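Long-range contacts in probable spore coat polysaccharide biosynthesis protein E (Chromobacterium violaceum ATCC 12472, PDB 3G8R), which binds zinc and probably acts as an N-acylneuraminate-9-phosphate synthase, this chain comprising its NeuB-type barrel and SAF domain: residues 17-26 with 226-234; 275-283 with 308-316. All blocks are in the same frame, centred on the assembly; numbering follows the deposited sequence.

Interaction 1: residues 17-26 with 226-234; sequences MGNVEHGVAL and VGLPTDQYG
Leu26 and Leu228 form the tight, inner half of this contact. CD1 of Leu26 lies against the backbone of 226-234, 3.5 Å from the carbonyl carbon C of Gly227, and also rests on CB of Leu228. Leu228 replies by sending CD2 against the backbone of the helix, 3.6 Å from Ala25 O, while the small methyl of Ala25 allows the leucine branch to settle close to the helix. Next to them the imidazole of His22, with CG anti to the backbone N (chi1 -176°), swings across to 226-234. Its NE2 points edge-on at Leu228 O, a weak hydrogen bond of 3.3 Å, and ND1 turns weakly to His16 O.

The two segments follow the first and last strands of a TIM barrel, 7-11 and 221-225, so this contact lies where the eight-stranded ring closes. Val226 comes directly after the zinc ligand His225, and its carbonyl O is gripped by Asn15 ND2, in the loop that leads to Met17.

Toward solvent the contact passes to the partly exposed Tyr233, whose hold is broad and whose one polar bond is weak. Its ring and that of His22 slide past each other, planes 35° apart, with Tyr233 CD2 lying over the imidazole face 3.9 Å from His22 CD2. Selenomethionine Met17, bent at both chi2 and chi3, lays CG over a face of the tyrosine ring in a CH-pi contact, 4.3 Å from the ring centroid; the unbranched methylene groups CB and CG can lie flat along the ring, CB 3.7 Å from CE1 of Tyr233. The phenol OH of Tyr233 receives a long, weak hydrogen bond from Asn19 ND2 at 3.4 Å. Asn19 OD1 meanwhile makes the capping bond, accepting from His22 N at 3.1 Å with the donor above the carbonyl plane.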
loop_
_atom_site.group_PDB
_atom_site.type_symbol
_atom_site.label_atom_id
_atom_site.label_comp_id
_atom_site.label_asym_id
_atom_site.label_seq_id
_atom_site.Cartn_x
_atom_site.Cartn_y
_atom_site.Cartn_z
HETATM N N MSE A 17 -13.273 13.403 -29.434
HETATM C CA MSE A 17 -12.920 14.611 -30.170
HETATM C C MSE A 17 -14.058 15.176 -31.025
HETATM O O MSE A 17 -13.803 15.929 -31.961
HETATM C CB MSE A 17 -11.656 14.405 -31.018
HETATM C CG MSE A 17 -10.431 13.962 -30.252
HETATM SE SE MSE A 17 -9.791 15.019 -28.906
HETATM C CE MSE A 17 -9.651 16.638 -29.648
ATOM N N GLY A 18 -15.299 14.824 -30.684
ATOM C CA GLY A 18 -16.468 15.141 -31.495
ATOM C C GLY A 18 -16.763 14.125 -32.592
ATOM O O GLY A 18 -17.717 14.303 -33.379
ATOM N N ASN A 19 -15.971 13.052 -32.646
ATOM C CA ASN A 19 -16.005 12.117 -33.776
ATOM C C ASN A 19 -16.272 10.672 -33.341
ATOM O O ASN A 19 -15.505 10.142 -32.559
ATOM C CB ASN A 19 -14.688 12.226 -34.570
ATOM C CG ASN A 19 -14.619 11.269 -35.756
ATOM O OD1 ASN A 19 -15.283 10.226 -35.777
ATOM N ND2 ASN A 19 -13.782 11.605 -36.740
ATOM N N VAL A 20 -17.328 10.042 -33.873
ATOM C CA VAL A 20 -17.710 8.673 -33.490
ATOM C C VAL A 20 -16.831 7.545 -34.032
ATOM O O VAL A 20 -16.465 6.642 -33.293
ATOM C CB VAL A 20 -19.161 8.346 -33.872
ATOM C CG1 VAL A 20 -19.429 6.822 -33.747
ATOM C CG2 VAL A 20 -20.118 9.135 -33.019
ATOM N N GLU A 21 -16.556 7.564 -35.332
ATOM C CA GLU A 21 -15.612 6.639 -35.938
ATOM C C GLU A 21 -14.400 6.579 -34.997
ATOM O O GLU A 21 -13.973 5.491 -34.562
ATOM C CB GLU A 21 -15.192 7.199 -37.299
ATOM C CG GLU A 21 -15.262 6.251 -38.488
ATOM C CD GLU A 21 -15.170 7.005 -39.831
ATOM O OE1 GLU A 21 -14.056 7.435 -40.220
ATOM O OE2 GLU A 21 -16.220 7.170 -40.499
ATOM N N HIS A 22 -13.870 7.758 -34.666
ATOM C CA HIS A 22 -12.774 7.878 -33.699
ATOM C C HIS A 22 -13.361 7.859 -32.305
ATOM O O HIS A 22 -13.997 8.804 -31.878
ATOM C CB HIS A 22 -12.016 9.193 -33.910
ATOM C CG HIS A 22 -10.828 9.349 -33.016
ATOM N ND1 HIS A 22 -10.860 10.099 -31.857
ATOM C CD2 HIS A 22 -9.579 8.827 -33.098
ATOM C CE1 HIS A 22 -9.678 10.035 -31.269
ATOM N NE2 HIS A 22 -8.882 9.276 -32.005
ATOM N N GLY A 23 -13.178 6.792 -31.577
ATOM C CA GLY A 23 -14.008 6.649 -30.404
ATOM C C GLY A 23 -14.524 5.249 -30.505
ATOM O O GLY A 23 -14.513 4.500 -29.534
ATOM N N VAL A 24 -14.939 4.867 -31.701
ATOM C CA VAL A 24 -15.032 3.441 -31.986
ATOM C C VAL A 24 -13.609 2.857 -32.108
ATOM O O VAL A 24 -13.296 1.840 -31.484
ATOM C CB VAL A 24 -15.927 3.161 -33.203
ATOM C CG1 VAL A 24 -15.626 1.803 -33.803
ATOM C CG2 VAL A 24 -17.371 3.238 -32.782
ATOM N N ALA A 25 -12.738 3.540 -32.856
ATOM C CA ALA A 25 -11.355 3.066 -33.056
ATOM C C ALA A 25 -10.534 3.055 -31.762
ATOM O O ALA A 25 -9.467 2.424 -31.680
ATOM C CB ALA A 25 -10.653 3.888 -34.125
ATOM N N LEU A 26 -11.063 3.742 -30.762
ATOM C CA LEU A 26 -10.417 3.885 -29.512
ATOM C C LEU A 26 -10.884 2.840 -28.528
ATOM O O LEU A 26 -10.072 2.347 -27.750
ATOM C CB LEU A 26 -10.730 5.254 -28.941
ATOM C CG LEU A 26 -10.483 5.352 -27.435
ATOM C CD1 LEU A 26 -8.976 5.324 -27.117
ATOM C CD2 LEU A 26 -11.161 6.587 -26.883
ATOM N N VAL A 226 -8.397 7.898 -21.150
ATOM C CA VAL A 226 -7.794 7.240 -22.327
ATOM C C VAL A 226 -8.066 8.036 -23.581
ATOM O O VAL A 226 -8.998 8.834 -23.605
ATOM C CB VAL A 226 -8.370 5.846 -22.564
ATOM C CG1 VAL A 226 -7.997 4.942 -21.438
ATOM C CG2 VAL A 226 -9.906 5.905 -22.764
ATOM N N GLY A 227 -7.273 7.794 -24.620
ATOM C CA GLY A 227 -7.406 8.473 -25.891
ATOM C C GLY A 227 -6.513 7.805 -26.911
ATOM O O GLY A 227 -5.591 7.091 -26.547
ATOM N N LEU A 228 -6.786 8.009 -28.196
ATOM C CA LEU A 228 -5.942 7.418 -29.248
ATOM C C LEU A 228 -5.195 8.507 -30.030
ATOM O O LEU A 228 -5.794 9.294 -30.771
ATOM C CB LEU A 228 -6.762 6.490 -30.165
ATOM C CG LEU A 228 -6.201 5.906 -31.470
ATOM C CD1 LEU A 228 -5.021 4.958 -31.264
ATOM C CD2 LEU A 228 -7.286 5.177 -32.219
ATOM N N PRO A 229 -3.878 8.602 -29.808
ATOM C CA PRO A 229 -3.082 9.457 -30.676
ATOM C C PRO A 229 -3.230 9.019 -32.117
ATOM O O PRO A 229 -3.491 7.850 -32.407
ATOM C CB PRO A 229 -1.645 9.236 -30.194
ATOM C CG PRO A 229 -1.714 8.096 -29.218
ATOM C CD PRO A 229 -3.103 8.148 -28.646
ATOM N N THR A 230 -3.049 9.982 -33.003
ATOM C CA THR A 230 -3.369 9.847 -34.402
ATOM C C THR A 230 -2.651 11.011 -35.064
ATOM O O THR A 230 -2.331 12.025 -34.407
ATOM C CB THR A 230 -4.922 9.916 -34.592
ATOM O OG1 THR A 230 -5.473 8.596 -34.531
ATOM C CG2 THR A 230 -5.349 10.566 -35.899
ATOM N N ASP A 231 -2.346 10.841 -36.349
ATOM C CA ASP A 231 -1.939 11.964 -37.173
ATOM C C ASP A 231 -3.222 12.754 -37.453
ATOM O O ASP A 231 -4.245 12.191 -37.867
ATOM C CB ASP A 231 -1.191 11.511 -38.443
ATOM C CG ASP A 231 -1.695 10.162 -39.007
ATOM O OD1 ASP A 231 -0.843 9.428 -39.584
ATOM O OD2 ASP A 231 -2.918 9.843 -38.884
ATOM N N GLN A 232 -3.165 14.056 -37.177
ATOM C CA GLN A 232 -4.359 14.914 -37.033
ATOM C C GLN A 232 -5.354 14.378 -35.961
ATOM O O GLN A 232 -6.503 14.060 -36.292
ATOM C CB GLN A 232 -5.075 15.220 -38.388
ATOM C CG GLN A 232 -4.307 14.938 -39.752
ATOM C CD GLN A 232 -2.998 15.742 -39.969
ATOM O OE1 GLN A 232 -2.884 16.912 -39.577
ATOM N NE2 GLN A 232 -2.019 15.104 -40.618
ATOM N N TYR A 233 -4.832 14.208 -34.727
ATOM C CA TYR A 233 -5.520 14.130 -33.390
ATOM C C TYR A 233 -4.444 13.995 -32.322
ATOM O O TYR A 233 -3.707 13.000 -32.284
ATOM C CB TYR A 233 -6.552 12.989 -33.199
ATOM C CG TYR A 233 -7.936 13.292 -33.772
ATOM C CD1 TYR A 233 -8.546 14.549 -33.600
ATOM C CD2 TYR A 233 -8.629 12.326 -34.514
ATOM C CE1 TYR A 233 -9.819 14.833 -34.176
ATOM C CE2 TYR A 233 -9.893 12.591 -35.076
ATOM C CZ TYR A 233 -10.488 13.841 -34.907
ATOM O OH TYR A 233 -11.733 14.072 -35.475
ATOM N N GLY A 234 -4.344 15.007 -31.464
ATOM C CA GLY A 234 -3.411 14.957 -30.340
ATOM C C GLY A 234 -3.980 14.240 -29.123
ATOM O O GLY A 234 -5.094 13.685 -29.154
#

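Interaction 2: residues 275-283 with 308-316; sequences LRSLRRGVF and GQLTANEWS
Arg276 NH1 donates to Gln309 O at 2.9 Å, a nearly straight bond lying in the guanidinium plane and on a lone pair of the carbonyl; the same nitrogen also reaches Val306 O. The arginine chain runs fully extended from CG to NE, giving it the length to span from the end of the helix. Two backbone bonds, Ala312 N to Arg280 O (2.7 Å) and Val282 N to Leu310 O (2.8 Å), bracket Gly281 and Thr311, which face each other as a single non-hydrogen-bonded antiparallel pair.

Bare of a side chain, Gly281 lets the amide of Gln309 come in close. Gln309 NE2 donates to Val282 O at 3.0 Å from above the carbonyl plane and sits 3.2 Å above the centre of the Phe283 ring, amide and ring nearly perpendicular (86°). OE1 accepts from Val306 N, so both ends of the amide are fixed.

Farther out, Val282 CG2 packs beside Leu310 CD2 at 3.7 Å, the two branched chains pointing the same way. Arg279 NE and Asn313 ND2, both donors, converge on Cys120 O of the second subunit, and Arg280 forms salt bridges with Glu101 and Asp124 of the second subunit. The chemistry thus divides: backbone bonds, the Gln309 amide and the Arg276 guanidinium hold the two segments to each other, while Arg279, Arg280 and Asn313 turn their polar ends to the second subunit.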
loop_
_atom_site.group_PDB
_atom_site.type_symbol
_atom_site.label_atom_id
_atom_site.label_comp_id
_atom_site.label_asym_id
_atom_site.label_seq_id
_atom_site.Cartn_x
_atom_site.Cartn_y
_atom_site.Cartn_z
ATOM N N LEU A 275 13.621 -23.022 8.292
ATOM C CA LEU A 275 13.572 -22.537 9.659
ATOM C C LEU A 275 14.117 -23.540 10.652
ATOM O O LEU A 275 14.814 -23.151 11.575
ATOM C CB LEU A 275 12.165 -22.153 10.047
ATOM C CG LEU A 275 11.701 -20.846 9.420
ATOM C CD1 LEU A 275 10.209 -20.692 9.633
ATOM C CD2 LEU A 275 12.450 -19.631 10.001
ATOM N N ARG A 276 13.812 -24.825 10.475
ATOM C CA ARG A 276 14.365 -25.797 11.375
ATOM C C ARG A 276 15.900 -25.818 11.263
ATOM O O ARG A 276 16.598 -25.923 12.261
ATOM C CB ARG A 276 13.782 -27.172 11.107
ATOM C CG ARG A 276 14.258 -28.206 12.107
ATOM C CD ARG A 276 13.486 -29.511 12.003
ATOM N NE ARG A 276 14.037 -30.490 12.928
ATOM C CZ ARG A 276 13.728 -30.572 14.223
ATOM N NH1 ARG A 276 14.295 -31.511 14.981
ATOM N NH2 ARG A 276 12.849 -29.735 14.768
ATOM N N SER A 277 16.416 -25.663 10.044
ATOM C CA SER A 277 17.843 -25.840 9.817
ATOM C C SER A 277 18.672 -24.749 10.477
ATOM O O SER A 277 19.908 -24.742 10.401
ATOM C CB SER A 277 18.171 -25.970 8.322
ATOM O OG SER A 277 18.067 -24.746 7.644
ATOM N N LEU A 278 17.987 -23.843 11.154
ATOM C CA LEU A 278 18.670 -22.747 11.843
ATOM C C LEU A 278 18.344 -22.719 13.311
ATOM O O LEU A 278 18.914 -21.897 14.033
ATOM C CB LEU A 278 18.357 -21.390 11.208
ATOM C CG LEU A 278 18.938 -21.129 9.809
ATOM C CD1 LEU A 278 18.002 -20.249 8.908
ATOM C CD2 LEU A 278 20.327 -20.521 9.905
ATOM N N ARG A 279 17.455 -23.616 13.744
ATOM C CA ARG A 279 17.022 -23.716 15.139
ATOM C C ARG A 279 17.983 -24.448 16.075
ATOM O O ARG A 279 18.813 -25.248 15.650
ATOM C CB ARG A 279 15.672 -24.422 15.233
ATOM C CG ARG A 279 14.604 -23.730 14.515
ATOM C CD ARG A 279 13.284 -24.074 15.050
ATOM N NE ARG A 279 12.475 -22.879 14.942
ATOM C CZ ARG A 279 11.381 -22.764 14.201
ATOM N NH1 ARG A 279 10.923 -23.806 13.523
ATOM N NH2 ARG A 279 10.729 -21.585 14.163
ATOM N N ARG A 280 17.790 -24.204 17.371
ATOM C CA ARG A 280 18.649 -24.722 18.416
ATOM C C ARG A 280 18.041 -26.031 18.939
ATOM O O ARG A 280 16.896 -26.055 19.397
ATOM C CB ARG A 280 18.714 -23.676 19.511
ATOM C CG ARG A 280 20.087 -23.226 19.865
ATOM C CD ARG A 280 20.137 -21.800 20.381
ATOM N NE ARG A 280 19.032 -21.459 21.277
ATOM C CZ ARG A 280 19.195 -21.015 22.512
ATOM N NH1 ARG A 280 20.406 -20.877 22.984
ATOM N NH2 ARG A 280 18.154 -20.714 23.272
ATOM N N GLY A 281 18.786 -27.127 18.851
ATOM C CA GLY A 281 18.304 -28.414 19.335
ATOM C C GLY A 281 18.658 -28.576 20.798
ATOM O O GLY A 281 19.525 -27.870 21.312
ATOM N N VAL A 282 17.995 -29.513 21.467
ATOM C CA VAL A 282 18.214 -29.739 22.870
ATOM C C VAL A 282 19.047 -30.982 22.996
ATOM O O VAL A 282 18.649 -32.048 22.510
ATOM C CB VAL A 282 16.894 -29.967 23.586
ATOM C CG1 VAL A 282 17.122 -30.218 25.077
ATOM C CG2 VAL A 282 16.036 -28.819 23.395
ATOM N N PHE A 283 20.191 -30.854 23.663
ATOM C CA PHE A 283 21.101 -31.983 23.853
ATOM C C PHE A 283 21.240 -32.308 25.315
ATOM O O PHE A 283 21.211 -31.405 26.151
ATOM C CB PHE A 283 22.498 -31.655 23.306
ATOM C CG PHE A 283 22.552 -31.497 21.809
ATOM C CD1 PHE A 283 22.991 -32.540 21.007
ATOM C CD2 PHE A 283 22.161 -30.298 21.198
ATOM C CE1 PHE A 283 23.059 -32.392 19.608
ATOM C CE2 PHE A 283 22.221 -30.131 19.801
ATOM C CZ PHE A 283 22.678 -31.179 19.003
ATOM N N GLY A 308 13.931 -36.054 14.722
ATOM C CA GLY A 308 13.051 -35.033 15.227
ATOM C C GLY A 308 13.605 -34.911 16.640
ATOM O O GLY A 308 13.095 -35.472 17.618
ATOM N N GLN A 309 14.740 -34.233 16.709
ATOM C CA GLN A 309 15.330 -33.846 17.953
ATOM C C GLN A 309 14.417 -32.803 18.516
ATOM O O GLN A 309 13.785 -32.049 17.766
ATOM C CB GLN A 309 16.674 -33.222 17.678
ATOM C CG GLN A 309 17.358 -32.681 18.893
ATOM C CD GLN A 309 18.779 -32.333 18.591
ATOM O OE1 GLN A 309 19.202 -32.348 17.427
ATOM N NE2 GLN A 309 19.536 -32.015 19.632
ATOM N N LEU A 310 14.318 -32.783 19.836
ATOM C CA LEU A 310 13.550 -31.773 20.498
ATOM C C LEU A 310 14.376 -30.500 20.309
ATOM O O LEU A 310 15.608 -30.537 20.389
ATOM C CB LEU A 310 13.394 -32.137 21.973
ATOM C CG LEU A 310 12.732 -31.066 22.843
ATOM C CD1 LEU A 310 11.263 -31.267 22.818
ATOM C CD2 LEU A 310 13.230 -31.067 24.265
ATOM N N THR A 311 13.692 -29.399 20.004
ATOM C CA THR A 311 14.317 -28.089 19.799
ATOM C C THR A 311 13.983 -27.151 20.940
ATOM O O THR A 311 13.042 -27.379 21.687
ATOM C CB THR A 311 13.833 -27.428 18.508
ATOM O OG1 THR A 311 12.558 -26.831 18.730
ATOM C CG2 THR A 311 13.688 -28.444 17.425
ATOM N N ALA A 312 14.745 -26.073 21.034
ATOM C CA ALA A 312 14.647 -25.107 22.109
ATOM C C ALA A 312 13.314 -24.416 22.033
ATOM O O ALA A 312 12.728 -24.044 23.060
ATOM C CB ALA A 312 15.759 -24.103 21.991
ATOM N N ASN A 313 12.824 -24.270 20.809
ATOM C CA ASN A 313 11.487 -23.762 20.580
ATOM C C ASN A 313 10.369 -24.537 21.273
ATOM O O ASN A 313 9.205 -24.175 21.160
ATOM C CB ASN A 313 11.242 -23.667 19.090
ATOM C CG ASN A 313 12.210 -22.728 18.423
ATOM O OD1 ASN A 313 13.437 -22.932 18.477
ATOM N ND2 ASN A 313 11.678 -21.672 17.808
ATOM N N GLU A 314 10.733 -25.605 21.984
ATOM C CA GLU A 314 9.764 -26.467 22.651
ATOM C C GLU A 314 10.109 -26.639 24.130
ATOM O O GLU A 314 9.413 -27.357 24.853
ATOM C CB GLU A 314 9.678 -27.825 21.959
ATOM C CG GLU A 314 9.461 -27.741 20.460
ATOM C CD GLU A 314 9.796 -29.054 19.740
ATOM O OE1 GLU A 314 8.912 -29.944 19.742
ATOM O OE2 GLU A 314 10.924 -29.208 19.181
ATOM N N TRP A 315 11.177 -25.970 24.566
ATOM C CA TRP A 315 11.665 -26.084 25.937
ATOM C C TRP A 315 10.868 -25.156 26.793
ATOM O O TRP A 315 10.193 -24.307 26.248
ATOM C CB TRP A 315 13.141 -25.737 26.029
ATOM C CG TRP A 315 13.718 -26.085 27.353
ATOM C CD1 TRP A 315 14.173 -25.212 28.304
ATOM C CD2 TRP A 315 13.884 -27.390 27.899
ATOM N NE1 TRP A 315 14.623 -25.890 29.407
ATOM C CE2 TRP A 315 14.463 -27.233 29.184
ATOM C CE3 TRP A 315 13.600 -28.690 27.430
ATOM C CZ2 TRP A 315 14.764 -28.317 30.005
ATOM C CZ3 TRP A 315 13.886 -29.767 28.244
ATOM C CH2 TRP A 315 14.475 -29.575 29.516
ATOM N N SER A 316 10.920 -25.310 28.116
ATOM C CA SER A 316 10.025 -24.558 28.969
ATOM C C SER A 316 10.533 -24.003 30.301
ATOM O O SER A 316 9.901 -23.104 30.850
ATOM C CB SER A 316 8.730 -25.335 29.185
ATOM O OG SER A 316 8.211 -25.158 30.502
#

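From the N terminus, the chain passes through strand 7-11 into 17-26, and interaction 1 is completed only some 200 residues later, when 226-234 leaves the eighth barrel strand; almost the whole NeuB barrel is spanned by that loop. The chain then runs through helix 242-259 and on to helix 269-276, where interaction 2 opens; its loop is short, 24 intervening residues including strand 299-302, and closes within the SAF domain. The two contacts neither nest nor cross but follow in series, their centres 67 Å apart on opposite sides of the chain's centre. Interaction 1 joins the regions that follow the barrel's first and eighth strands, whereas interaction 2 ties the distal domain together and abuts the second subunit.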